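2-hydroxyethylphosphonate dioxygenase (Streptomyces viridochromogenes, PDB 4YAR) catalyses the iron-dependent, O2-driven cleavage of 2-hydroxyethylphosphonate to hydroxymethylphosphonate and formate, a step in the biosynthesis of the antibiotic phosphinothricin tripeptide. Local coordinates at residues G336-V341 with T401-G406; D166-G171 with E321-A326; Q89-H94 with S119-A124. The protein carries 1 engineered substitution. One frame throughout, in Å; residues are numbered along the deposited sequence.

Contact 1: residues G336-V341 with T401-G406; sequences GSFLRV and TVLKFG
Segments 336-341 and 401-406 run antiparallel, the axes of these short pieces of strand 4.8 Å apart at closest approach and 159° between their directions. Two hydrogen-bonded pairs, Ser-337 with Lys-404 and Leu-339 with Val-402, supply four backbone bonds. The Ser-337 pair closes with N to Lys-404 O at 2.8 Å and Lys-404 N to Ser-337 O at 2.9 Å. Gly-336 pairs with Phe-405 without hydrogen bonds, and its CA makes a CA-H...O contact of 3.4 Å with Lys-404 O. On the face carrying Phe-338 and Leu-403 these two side chains point the same way, Leu-403 CD2 meeting Phe-338 CD1 at 3.3 Å. The other face carries Leu-339, whose CB packs on Val-402 CG1 at 3.9 Å while its CD1 lies against the aliphatic stem of Lys-404, 4.0 Å from CD. With CG anti to the backbone N (chi1 171°), that lysine leads its amine away to a salt bridge with Asp-352 and a hydrogen bond with Tyr-358. Both strands are interior members of an antiparallel sheet, flanked by strands 320-324 and 355-362, and Phe-338, Leu-403 and Phe-405 pack on strand 133-140 of the second sheet.

Contact 2: residues D166-G171 with E321-A326; sequences DRWITG and EAASMA
Glu-321 O accepts a hydrogen bond from the backbone N of Arg-340 and also lies against Trp-168, 3.7 Å from its CZ3; no hydrogen bond joins the two segments themselves. Within the loop, Ile-169 N to Asp-166 O, 3.1 Å, closes a type I turn. That turn delivers the indole to strand 321-324. Trp-168 holds CG between its backbone N and carbonyl carbon (chi1 68°), and the six-membered end of the ring reaches the strand. CH2 touches Ala-323 CB at 3.8 Å, and the edge of the ring, nearly in its plane, meets the carbonyl carbon of Ala-322. Glu-321 crosses the indole at about a right angle, its extended chain bringing CD within 3.9 Å of Trp-168 CZ2, with the carboxylate plane turned 42° from the ring. This joins the loop between strands 156-159 and 173-176 to a strand near one side of the seven-stranded antiparallel sheet, whose next strand, 335-343, also receives the tryptophan through Phe-338 and Arg-340. Over one indole face sits Ile-169 CG1, 4.0 Å above the ring plane, over its centre. The isoleucine CD1 comes nearer the strand and packs on Ala-323 CB at 3.9 Å, so the Ala-323 methyl touches both Trp-168 and Ile-169. Farther out, the carboxylate of Glu-321 has a long, weak ion pair with Arg-340.

Contact 3: residues Q89-H94 with S119-A124; sequences QRDGIH and SDRLPA
Arg-90 NH1 donates to Ala-124 O over 2.9 Å, with an N-H...O angle of 150°. The oxygen lies at the edge of the guanidinium, close to its plane, whereas the donor is tilted 32° from the plane of the carbonyl. An extended start and a bend at chi3 carry the Arg-90 CD past Ala-124 CB, 3.8 Å away, before NH1 turns to the carbonyl. A water makes the second link: it donates to Asp-91 OD2 and to Leu-122 O, both at 2.7 Å, and accepts from Ala-124 N at 3.0 Å, so one molecule satisfies two backbone groups of the loop and ties them to the turn. The same Asp-91 OD2 also receives a weak hydrogen bond from Arg-121 NH1 at 3.3 Å, part of a salt bridge in which carboxylate and guanidinium planes stand 71° apart. Ile-93 passes alongside Arg-121 in the opposite direction, its CD1 on the arginine CD at 3.8 Å and its CG2 over one face of the guanidinium, displaced toward the rim. Arg-90 is further occupied by a cation-pi contact with Phe-95. Segment 89-94 forms the tip of a beta hairpin, a type I' turn from Arg-90 to Ile-93 joining strands 86-90 and 93-100 at the margin of the six-stranded sheet; it meets the loop after strand 111-115 at the surface, where the Arg-90 side chain also touches Asn-126, which binds substrate in a site shared between the partners of the dimer.

Overall arrangement
Contacts 1 and 2 are buried and adjoin, their centres about 8 Å apart: strands 320-324 and 335-343 are consecutive in the chain and neighbours in one sheet, with probable hydrogen bonds from Phe-338 N to Ala-323 O and from Met-325 N to Gly-336 O. Contact 1 is built on backbone pairing within that sheet, whereas contact 2 adds a loop to it through an indole, aliphatic groups and the glutamate lying across the indole. Contact 3 stands apart at the surface, its centre about 31 Å from that of contact 1 and about 29 Å from that of contact 2. It belongs to the other sheet's margin and relies on arginines, a carboxylate, a water and backbone groups.

Contact 1: residues G336-V341 with T401-G406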
ATOM      1  N   GLY A 336      -8.178  -0.276  -6.800  1.00 16.10           N
ATOM      2  CA  GLY A 336      -9.618   0.075  -6.502  1.00 16.47           C
ATOM      3  C   GLY A 336     -10.549  -0.498  -7.493  1.00 16.76           C
ATOM      4  O   GLY A 336     -10.299  -0.371  -8.691  1.00 16.67           O
ATOM      5  N   SER A 337     -11.658  -1.098  -7.010  1.00 18.41           N
ATOM      6  CA  SER A 337     -12.693  -1.689  -7.901  1.00 18.39           C
ATOM      7  C   SER A 337     -14.098  -1.390  -7.351  1.00 17.29           C
ATOM      8  O   SER A 337     -14.270  -1.277  -6.144  1.00 15.13           O
ATOM      9  CB  SER A 337     -12.506  -3.232  -7.984  1.00 20.34           C
ATOM     10  OG  SER A 337     -11.191  -3.572  -8.430  1.00 21.54           O
ATOM     11  N   PHE A 338     -15.061  -1.225  -8.245  1.00 15.23           N
ATOM     12  CA  PHE A 338     -16.499  -1.243  -7.886  1.00 14.61           C
ATOM     13  C   PHE A 338     -16.972  -2.684  -8.056  1.00 14.78           C
ATOM     14  O   PHE A 338     -16.676  -3.297  -9.093  1.00 16.34           O
ATOM     15  CB  PHE A 338     -17.332  -0.355  -8.774  1.00 16.41           C
ATOM     16  CG  PHE A 338     -16.893   1.075  -8.900  1.00 16.38           C
ATOM     17  CD1 PHE A 338     -17.351   2.056  -8.006  1.00 16.28           C
ATOM     18  CD2 PHE A 338     -16.119   1.484  -9.965  1.00 15.99           C
ATOM     19  CE1 PHE A 338     -16.954   3.387  -8.163  1.00 13.89           C
ATOM     20  CE2 PHE A 338     -15.814   2.857 -10.183  1.00 15.30           C
ATOM     21  CZ  PHE A 338     -16.187   3.783  -9.217  1.00 15.82           C
ATOM     22  N   LEU A 339     -17.649  -3.218  -7.064  1.00 16.17           N
ATOM     23  CA  LEU A 339     -18.222  -4.586  -7.118  1.00 18.84           C
ATOM     24  C   LEU A 339     -19.754  -4.614  -6.916  1.00 19.45           C
ATOM     25  O   LEU A 339     -20.274  -4.172  -5.913  1.00 20.31           O
ATOM     26  CB  LEU A 339     -17.623  -5.497  -6.104  1.00 19.58           C
ATOM     27  CG  LEU A 339     -16.145  -5.811  -6.134  1.00 25.09           C
ATOM     28  CD1 LEU A 339     -15.831  -6.820  -5.075  1.00 26.28           C
ATOM     29  CD2 LEU A 339     -15.753  -6.397  -7.511  1.00 25.87           C
ATOM     30  N   ARG A 340     -20.433  -5.178  -7.892  1.00 19.08           N
ATOM     31  CA  ARG A 340     -21.864  -5.496  -7.773  1.00 23.32           C
ATOM     32  C   ARG A 340     -22.076  -6.950  -7.287  1.00 22.88           C
ATOM     33  O   ARG A 340     -21.518  -7.861  -7.868  1.00 19.83           O
ATOM     34  CB  ARG A 340     -22.471  -5.268  -9.151  1.00 26.86           C
ATOM     35  CG  ARG A 340     -23.917  -4.891  -9.173  1.00 34.73           C
ATOM     36  CD  ARG A 340     -24.424  -4.954 -10.590  1.00 42.58           C
ATOM     37  NE  ARG A 340     -25.363  -3.879 -10.853  1.00 56.47           N
ATOM     38  CZ  ARG A 340     -26.163  -3.811 -11.924  1.00 64.78           C
ATOM     39  NH1 ARG A 340     -26.137  -4.769 -12.856  1.00 69.95           N
ATOM     40  NH2 ARG A 340     -26.993  -2.773 -12.064  1.00 68.51           N
ATOM     41  N   VAL A 341     -22.857  -7.134  -6.205  1.00 21.17           N
ATOM     42  CA  VAL A 341     -23.135  -8.421  -5.620  1.00 22.33           C
ATOM     43  C   VAL A 341     -24.622  -8.728  -5.934  1.00 23.84           C
ATOM     44  O   VAL A 341     -25.459  -7.856  -5.801  1.00 23.12           O
ATOM     45  CB  VAL A 341     -22.922  -8.360  -4.059  1.00 24.58           C
ATOM     46  CG1 VAL A 341     -23.107  -9.718  -3.436  1.00 26.65           C
ATOM     47  CG2 VAL A 341     -21.541  -7.796  -3.742  1.00 22.23           C
ATOM     48  N   THR A 401     -23.975  -3.293  -3.547  1.00 20.19           N
ATOM     49  CA  THR A 401     -22.757  -2.768  -4.152  1.00 19.81           C
ATOM     50  C   THR A 401     -21.784  -2.477  -3.051  1.00 19.02           C
ATOM     51  O   THR A 401     -22.117  -1.931  -1.978  1.00 16.51           O
ATOM     52  CB  THR A 401     -23.003  -1.445  -4.934  1.00 24.15           C
ATOM     53  OG1 THR A 401     -24.027  -1.653  -5.872  1.00 24.70           O
ATOM     54  CG2 THR A 401     -21.724  -1.009  -5.741  1.00 28.44           C
ATOM     55  N   VAL A 402     -20.537  -2.794  -3.348  1.00 17.89           N
ATOM     56  CA  VAL A 402     -19.498  -2.502  -2.426  1.00 17.77           C
ATOM     57  C   VAL A 402     -18.294  -1.958  -3.179  1.00 16.77           C
ATOM     58  O   VAL A 402     -17.996  -2.432  -4.292  1.00 20.77           O
ATOM     59  CB  VAL A 402     -19.183  -3.756  -1.576  1.00 18.37           C
ATOM     60  CG1 VAL A 402     -18.549  -4.860  -2.413  1.00 19.84           C
ATOM     61  CG2 VAL A 402     -18.240  -3.429  -0.438  1.00 21.47           C
ATOM     62  N   LEU A 403     -17.574  -1.033  -2.560  1.00 16.07           N
ATOM     63  CA  LEU A 403     -16.283  -0.580  -3.155  1.00 16.86           C
ATOM     64  C   LEU A 403     -15.159  -1.377  -2.493  1.00 17.31           C
ATOM     65  O   LEU A 403     -15.212  -1.614  -1.287  1.00 16.82           O
ATOM     66  CB  LEU A 403     -16.098   0.913  -2.897  1.00 18.95           C
ATOM     67  CG  LEU A 403     -17.140   1.921  -3.405  1.00 22.74           C
ATOM     68  CD1 LEU A 403     -16.651   3.351  -3.391  1.00 25.87           C
ATOM     69  CD2 LEU A 403     -17.613   1.535  -4.762  1.00 21.01           C
ATOM     70  N   LYS A 404     -14.224  -1.869  -3.322  1.00 15.33           N
ATOM     71  CA  LYS A 404     -13.126  -2.684  -2.881  1.00 16.57           C
ATOM     72  C   LYS A 404     -11.830  -1.927  -3.125  1.00 15.72           C
ATOM     73  O   LYS A 404     -11.429  -1.672  -4.290  1.00 19.92           O
ATOM     74  CB  LYS A 404     -13.084  -4.000  -3.612  1.00 19.30           C
ATOM     75  CG  LYS A 404     -11.829  -4.803  -3.348  1.00 19.66           C
ATOM     76  CD  LYS A 404     -12.040  -6.174  -3.948  1.00 21.93           C
ATOM     77  CE  LYS A 404     -10.855  -7.087  -3.695  1.00 26.99           C
ATOM     78  NZ  LYS A 404     -11.396  -8.358  -3.264  1.00 27.39           N
ATOM     79  N   PHE A 405     -11.133  -1.637  -2.066  1.00 16.47           N
ATOM     80  CA  PHE A 405      -9.816  -0.961  -2.157  1.00 13.52           C
ATOM     81  C   PHE A 405      -8.763  -1.942  -1.704  1.00 15.82           C
ATOM     82  O   PHE A 405      -8.987  -2.805  -0.833  1.00 19.97           O
ATOM     83  CB  PHE A 405      -9.763   0.335  -1.321  1.00 14.95           C
ATOM     84  CG  PHE A 405     -10.756   1.383  -1.710  1.00 15.59           C
ATOM     85  CD1 PHE A 405     -10.473   2.279  -2.755  1.00 16.48           C
ATOM     86  CD2 PHE A 405     -11.988   1.449  -1.110  1.00 15.31           C
ATOM     87  CE1 PHE A 405     -11.374   3.290  -3.103  1.00 16.24           C
ATOM     88  CE2 PHE A 405     -12.885   2.459  -1.442  1.00 16.21           C
ATOM     89  CZ  PHE A 405     -12.590   3.356  -2.459  1.00 15.49           C
ATOM     90  N   GLY A 406      -7.531  -1.748  -2.179  1.00 14.11           N
ATOM     91  CA  GLY A 406      -6.470  -2.563  -1.780  1.00 15.87           C
ATOM     92  C   GLY A 406      -5.174  -1.814  -1.615  1.00 15.27           C
ATOM     93  O   GLY A 406      -4.837  -0.927  -2.342  1.00 16.68           O
TER

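Contact 2: residues D166-G171 with E321-A326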
ATOM      1  N   ASP A 166     -26.723   2.616 -13.374  1.00 31.91           N
ATOM      2  CA  ASP A 166     -25.469   1.921 -13.121  1.00 30.14           C
ATOM      3  C   ASP A 166     -24.724   2.715 -12.090  1.00 27.13           C
ATOM      4  O   ASP A 166     -23.526   2.919 -12.266  1.00 21.09           O
ATOM      5  CB  ASP A 166     -24.571   1.866 -14.368  1.00 33.34           C
ATOM      6  CG  ASP A 166     -25.154   1.103 -15.508  1.00 44.44           C
ATOM      7  OD1 ASP A 166     -25.937   0.148 -15.261  1.00 46.47           O
ATOM      8  OD2 ASP A 166     -24.770   1.438 -16.673  1.00 46.20           O
ATOM      9  N   ARG A 167     -25.422   3.133 -11.026  1.00 26.28           N
ATOM     10  CA  ARG A 167     -24.886   3.939  -9.997  1.00 29.14           C
ATOM     11  C   ARG A 167     -23.966   3.147  -9.074  1.00 26.59           C
ATOM     12  O   ARG A 167     -23.330   3.721  -8.199  1.00 22.43           O
ATOM     13  CB  ARG A 167     -26.006   4.555  -9.175  1.00 37.02           C
ATOM     14  CG  ARG A 167     -26.966   5.406  -9.997  1.00 39.11           C
ATOM     15  CD  ARG A 167     -26.499   6.839 -10.213  1.00 37.18           C
ATOM     16  NE  ARG A 167     -26.902   7.718  -9.115  1.00 41.85           N
ATOM     17  CZ  ARG A 167     -27.635   8.832  -9.185  1.00 40.18           C
ATOM     18  NH1 ARG A 167     -28.130   9.319 -10.313  1.00 46.41           N
ATOM     19  NH2 ARG A 167     -27.859   9.494  -8.072  1.00 44.05           N
ATOM     20  N   TRP A 168     -23.909   1.829  -9.242  1.00 22.83           N
ATOM     21  CA  TRP A 168     -22.856   1.067  -8.591  1.00 21.80           C
ATOM     22  C   TRP A 168     -21.450   1.584  -9.005  1.00 23.03           C
ATOM     23  O   TRP A 168     -20.451   1.406  -8.285  1.00 22.60           O
ATOM     24  CB  TRP A 168     -23.060  -0.410  -8.827  1.00 20.43           C
ATOM     25  CG  TRP A 168     -22.884  -0.915 -10.181  1.00 22.75           C
ATOM     26  CD1 TRP A 168     -23.788  -0.872 -11.180  1.00 20.48           C
ATOM     27  CD2 TRP A 168     -21.730  -1.622 -10.696  1.00 23.07           C
ATOM     28  NE1 TRP A 168     -23.270  -1.496 -12.325  1.00 26.84           N
ATOM     29  CE2 TRP A 168     -22.012  -1.974 -12.041  1.00 23.76           C
ATOM     30  CE3 TRP A 168     -20.503  -1.990 -10.154  1.00 24.03           C
ATOM     31  CZ2 TRP A 168     -21.106  -2.624 -12.843  1.00 24.14           C
ATOM     32  CZ3 TRP A 168     -19.614  -2.714 -10.940  1.00 27.21           C
ATOM     33  CH2 TRP A 168     -19.922  -3.032 -12.278  1.00 24.22           C
ATOM     34  N   ILE A 169     -21.368   2.188 -10.180  1.00 19.18           N
ATOM     35  CA  ILE A 169     -20.186   2.983 -10.552  1.00 19.29           C
ATOM     36  C   ILE A 169     -20.523   4.373 -10.150  1.00 17.92           C
ATOM     37  O   ILE A 169     -21.414   5.040 -10.750  1.00 16.47           O
ATOM     38  CB  ILE A 169     -19.868   2.873 -12.067  1.00 18.10           C
ATOM     39  CG1 ILE A 169     -19.632   1.406 -12.470  1.00 17.36           C
ATOM     40  CG2 ILE A 169     -18.779   3.890 -12.460  1.00 17.16           C
ATOM     41  CD1 ILE A 169     -19.597   1.057 -13.954  1.00 17.59           C
ATOM     42  N   THR A 170     -19.939   4.817  -9.051  1.00 18.94           N
ATOM     43  CA  THR A 170     -20.437   5.969  -8.352  1.00 17.35           C
ATOM     44  C   THR A 170     -20.044   7.303  -9.028  1.00 17.74           C
ATOM     45  O   THR A 170     -20.788   8.319  -8.953  1.00 16.69           O
ATOM     46  CB  THR A 170     -19.985   5.987  -6.871  1.00 18.55           C
ATOM     47  OG1 THR A 170     -18.549   6.171  -6.775  1.00 16.74           O
ATOM     48  CG2 THR A 170     -20.383   4.706  -6.180  1.00 20.70           C
ATOM     49  N   GLY A 171     -18.891   7.308  -9.692  1.00 17.18           N
ATOM     50  CA  GLY A 171     -18.272   8.541 -10.185  1.00 18.04           C
ATOM     51  C   GLY A 171     -16.866   8.358 -10.744  1.00 15.60           C
ATOM     52  O   GLY A 171     -16.356   7.272 -10.779  1.00 18.18           O
ATOM     53  N   GLU A 321     -20.115  -8.687 -10.477  1.00 22.28           N
ATOM     54  CA  GLU A 321     -19.775  -7.815 -11.597  1.00 21.33           C
ATOM     55  C   GLU A 321     -18.764  -6.753 -11.101  1.00 19.33           C
ATOM     56  O   GLU A 321     -18.919  -6.244 -10.023  1.00 17.29           O
ATOM     57  CB  GLU A 321     -21.007  -7.216 -12.264  1.00 25.23           C
ATOM     58  CG  GLU A 321     -20.763  -6.804 -13.731  1.00 29.80           C
ATOM     59  CD  GLU A 321     -21.930  -6.090 -14.418  1.00 32.29           C
ATOM     60  OE1 GLU A 321     -21.754  -5.619 -15.551  1.00 37.44           O
ATOM     61  OE2 GLU A 321     -23.024  -5.998 -13.846  1.00 38.03           O
ATOM     62  N   ALA A 322     -17.703  -6.546 -11.866  1.00 17.99           N
ATOM     63  CA  ALA A 322     -16.594  -5.648 -11.403  1.00 19.85           C
ATOM     64  C   ALA A 322     -16.379  -4.547 -12.386  1.00 18.72           C
ATOM     65  O   ALA A 322     -16.513  -4.735 -13.571  1.00 19.07           O
ATOM     66  CB  ALA A 322     -15.322  -6.457 -11.161  1.00 18.13           C
ATOM     67  N   ALA A 323     -16.019  -3.340 -11.909  1.00 17.17           N
ATOM     68  CA  ALA A 323     -15.561  -2.315 -12.797  1.00 18.69           C
ATOM     69  C   ALA A 323     -14.339  -1.630 -12.125  1.00 17.42           C
ATOM     70  O   ALA A 323     -14.254  -1.570 -10.889  1.00 18.01           O
ATOM     71  CB  ALA A 323     -16.659  -1.281 -12.967  1.00 17.95           C
ATOM     72  N   SER A 324     -13.438  -1.142 -12.956  1.00 16.60           N
ATOM     73  CA  SER A 324     -12.198  -0.552 -12.479  1.00 16.20           C
ATOM     74  C   SER A 324     -12.270   0.862 -12.051  1.00 16.93           C
ATOM     75  O   SER A 324     -12.874   1.686 -12.705  1.00 17.27           O
ATOM     76  CB  SER A 324     -11.129  -0.628 -13.585  1.00 18.28           C
ATOM     77  OG  SER A 324     -10.974  -1.970 -14.076  1.00 18.18           O
ATOM     78  N   MET A 325     -11.615   1.152 -10.929  1.00 16.08           N
ATOM     79  CA  MET A 325     -11.302   2.525 -10.570  1.00 14.96           C
ATOM     80  C   MET A 325      -9.946   2.833 -11.148  1.00 17.02           C
ATOM     81  O   MET A 325      -9.324   1.960 -11.802  1.00 17.24           O
ATOM     82  CB  MET A 325     -11.250   2.767  -9.060  1.00 13.01           C
ATOM     83  CG  MET A 325     -12.480   2.406  -8.362  1.00 13.54           C
ATOM     84  SD  MET A 325     -12.283   2.951  -6.642  1.00 18.15           S
ATOM     85  CE  MET A 325     -13.847   2.198  -6.032  1.00 18.46           C
ATOM     86  N   ALA A 326      -9.549   4.098 -11.061  1.00 14.52           N
ATOM     87  CA  ALA A 326      -8.230   4.497 -11.496  1.00 13.82           C
ATOM     88  C   ALA A 326      -7.078   3.640 -10.935  1.00 15.70           C
ATOM     89  O   ALA A 326      -7.102   3.195  -9.772  1.00 16.64           O
ATOM     90  CB  ALA A 326      -8.041   5.939 -11.196  1.00 15.68           C
TER

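Contact 3: residues Q89-H94 with S119-A124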
ATOM      1  N   GLN A  89     -12.758  22.778   9.811  1.00 28.40           N
ATOM      2  CA  GLN A  89     -12.922  24.206   9.437  1.00 29.74           C
ATOM      3  C   GLN A  89     -11.695  24.583   8.695  1.00 27.68           C
ATOM      4  O   GLN A  89     -10.595  24.233   9.115  1.00 29.61           O
ATOM      5  CB  GLN A  89     -13.073  25.083  10.696  1.00 33.22           C
ATOM      6  CG  GLN A  89     -14.500  25.070  11.215  1.00 38.99           C
ATOM      7  CD  GLN A  89     -15.365  26.166  10.622  1.00 38.95           C
ATOM      8  OE1 GLN A  89     -14.863  27.167  10.103  1.00 50.91           O
ATOM      9  NE2 GLN A  89     -16.662  26.019  10.753  1.00 44.06           N
ATOM     10  N   ARG A  90     -11.879  25.310   7.593  1.00 25.97           N
ATOM     11  CA  ARG A  90     -10.773  25.825   6.820  1.00 25.97           C
ATOM     12  C   ARG A  90     -11.278  27.083   6.099  1.00 25.46           C
ATOM     13  O   ARG A  90     -12.433  27.163   5.646  1.00 25.44           O
ATOM     14  CB  ARG A  90     -10.253  24.762   5.814  1.00 25.69           C
ATOM     15  CG  ARG A  90      -8.985  25.199   5.113  1.00 25.77           C
ATOM     16  CD  ARG A  90      -8.649  24.294   3.915  1.00 26.34           C
ATOM     17  NE  ARG A  90      -8.331  22.955   4.437  1.00 26.74           N
ATOM     18  CZ  ARG A  90      -8.101  21.869   3.702  1.00 25.04           C
ATOM     19  NH1 ARG A  90      -8.091  21.931   2.367  1.00 24.07           N
ATOM     20  NH2 ARG A  90      -7.891  20.716   4.330  1.00 25.69           N
ATOM     21  N   ASP A  91     -10.432  28.111   6.044  1.00 26.32           N
ATOM     22  CA  ASP A  91     -10.780  29.336   5.315  1.00 29.09           C
ATOM     23  C   ASP A  91     -12.080  29.960   5.837  1.00 29.87           C
ATOM     24  O   ASP A  91     -12.923  30.448   5.070  1.00 31.74           O
ATOM     25  CB  ASP A  91     -10.849  29.030   3.801  1.00 27.67           C
ATOM     26  CG  ASP A  91     -10.837  30.285   2.926  1.00 36.52           C
ATOM     27  OD1 ASP A  91     -10.105  31.241   3.301  1.00 43.77           O
ATOM     28  OD2 ASP A  91     -11.556  30.323   1.888  1.00 34.08           O
ATOM     29  N   GLY A  92     -12.235  29.941   7.153  1.00 29.87           N
ATOM     30  CA  GLY A  92     -13.389  30.528   7.830  1.00 31.97           C
ATOM     31  C   GLY A  92     -14.712  29.796   7.734  1.00 30.85           C
ATOM     32  O   GLY A  92     -15.748  30.334   8.207  1.00 30.22           O
ATOM     33  N   ILE A  93     -14.727  28.585   7.129  1.00 25.30           N
ATOM     34  CA  ILE A  93     -15.993  27.925   6.889  1.00 22.98           C
ATOM     35  C   ILE A  93     -15.863  26.492   7.306  1.00 23.88           C
ATOM     36  O   ILE A  93     -14.764  25.984   7.441  1.00 22.97           O
ATOM     37  CB  ILE A  93     -16.511  27.958   5.417  1.00 23.15           C
ATOM     38  CG1 ILE A  93     -15.554  27.172   4.465  1.00 21.72           C
ATOM     39  CG2 ILE A  93     -16.755  29.398   4.985  1.00 25.80           C
ATOM     40  CD1 ILE A  93     -16.102  26.917   3.092  1.00 21.56           C
ATOM     41  N   HIS A  94     -17.027  25.885   7.481  1.00 21.77           N
ATOM     42  CA  HIS A  94     -17.128  24.447   7.663  1.00 21.60           C
ATOM     43  C   HIS A  94     -16.893  23.861   6.240  1.00 17.64           C
ATOM     44  O   HIS A  94     -17.733  24.015   5.333  1.00 19.03           O
ATOM     45  CB  HIS A  94     -18.505  24.141   8.227  1.00 19.86           C
ATOM     46  CG  HIS A  94     -18.783  22.693   8.436  1.00 19.36           C
ATOM     47  ND1 HIS A  94     -17.790  21.767   8.663  1.00 21.34           N
ATOM     48  CD2 HIS A  94     -19.944  22.045   8.624  1.00 17.30           C
ATOM     49  CE1 HIS A  94     -18.347  20.580   8.883  1.00 17.59           C
ATOM     50  NE2 HIS A  94     -19.649  20.730   8.885  1.00 20.80           N
ATOM     51  N   SER A 119     -19.502  26.162  -4.469  1.00 20.75           N
ATOM     52  CA  SER A 119     -18.983  26.322  -5.829  1.00 21.53           C
ATOM     53  C   SER A 119     -18.464  27.709  -6.025  1.00 24.38           C
ATOM     54  O   SER A 119     -17.610  27.901  -6.883  1.00 24.88           O
ATOM     55  CB  SER A 119     -20.076  26.051  -6.863  1.00 21.79           C
ATOM     56  OG  SER A 119     -21.180  26.913  -6.733  1.00 25.22           O
ATOM     57  N   ASP A 120     -18.903  28.687  -5.204  1.00 21.51           N
ATOM     58  CA  ASP A 120     -18.452  30.078  -5.459  1.00 25.14           C
ATOM     59  C   ASP A 120     -17.296  30.458  -4.508  1.00 25.32           C
ATOM     60  O   ASP A 120     -16.981  31.627  -4.309  1.00 24.96           O
ATOM     61  CB  ASP A 120     -19.641  31.035  -5.347  1.00 24.90           C
ATOM     62  CG  ASP A 120     -20.147  31.170  -3.931  1.00 26.37           C
ATOM     63  OD1 ASP A 120     -19.856  30.302  -3.067  1.00 26.50           O
ATOM     64  OD2 ASP A 120     -20.845  32.178  -3.678  1.00 23.81           O
ATOM     65  N   ARG A 121     -16.626  29.457  -3.924  1.00 22.28           N
ATOM     66  CA  ARG A 121     -15.456  29.714  -3.159  1.00 21.45           C
ATOM     67  C   ARG A 121     -14.380  28.777  -3.649  1.00 23.66           C
ATOM     68  O   ARG A 121     -14.573  27.549  -3.701  1.00 20.09           O
ATOM     69  CB  ARG A 121     -15.718  29.529  -1.671  1.00 24.21           C
ATOM     70  CG  ARG A 121     -14.497  29.749  -0.775  1.00 26.06           C
ATOM     71  CD  ARG A 121     -14.777  29.524   0.722  1.00 31.77           C
ATOM     72  NE  ARG A 121     -15.829  30.433   1.160  1.00 38.26           N
ATOM     73  CZ  ARG A 121     -15.603  31.669   1.594  1.00 37.75           C
ATOM     74  NH1 ARG A 121     -14.375  32.122   1.697  1.00 40.82           N
ATOM     75  NH2 ARG A 121     -16.617  32.437   1.960  1.00 40.17           N
ATOM     76  N   LEU A 122     -13.228  29.330  -3.963  1.00 21.46           N
ATOM     77  CA  LEU A 122     -12.120  28.513  -4.399  1.00 21.96           C
ATOM     78  C   LEU A 122     -11.589  27.752  -3.144  1.00 20.25           C
ATOM     79  O   LEU A 122     -11.381  28.334  -2.082  1.00 21.64           O
ATOM     80  CB  LEU A 122     -11.043  29.415  -4.995  1.00 25.72           C
ATOM     81  CG  LEU A 122     -10.153  28.811  -6.034  1.00 32.86           C
ATOM     82  CD1 LEU A 122     -10.995  28.633  -7.292  1.00 37.23           C
ATOM     83  CD2 LEU A 122      -9.003  29.758  -6.269  1.00 32.91           C
ATOM     84  N   PRO A 123     -11.492  26.400  -3.233  1.00 18.98           N
ATOM     85  CA  PRO A 123     -11.203  25.639  -2.051  1.00 19.41           C
ATOM     86  C   PRO A 123      -9.701  25.714  -1.675  1.00 20.34           C
ATOM     87  O   PRO A 123      -8.849  25.332  -2.445  1.00 21.05           O
ATOM     88  CB  PRO A 123     -11.574  24.185  -2.448  1.00 17.59           C
ATOM     89  CG  PRO A 123     -11.435  24.139  -3.935  1.00 18.26           C
ATOM     90  CD  PRO A 123     -11.770  25.556  -4.402  1.00 18.55           C
ATOM     91  N   ALA A 124      -9.417  26.152  -0.459  1.00 21.51           N
ATOM     92  CA  ALA A 124      -8.065  26.396  -0.023  1.00 23.10           C
ATOM     93  C   ALA A 124      -7.355  25.055  -0.006  1.00 26.07           C
ATOM     94  O   ALA A 124      -7.968  24.043   0.344  1.00 22.75           O
ATOM     95  CB  ALA A 124      -8.058  27.074   1.360  1.00 25.14           C
TER
HETATM   96  O   HOH W   1     -11.528  27.977   0.548  1.00 21.81           O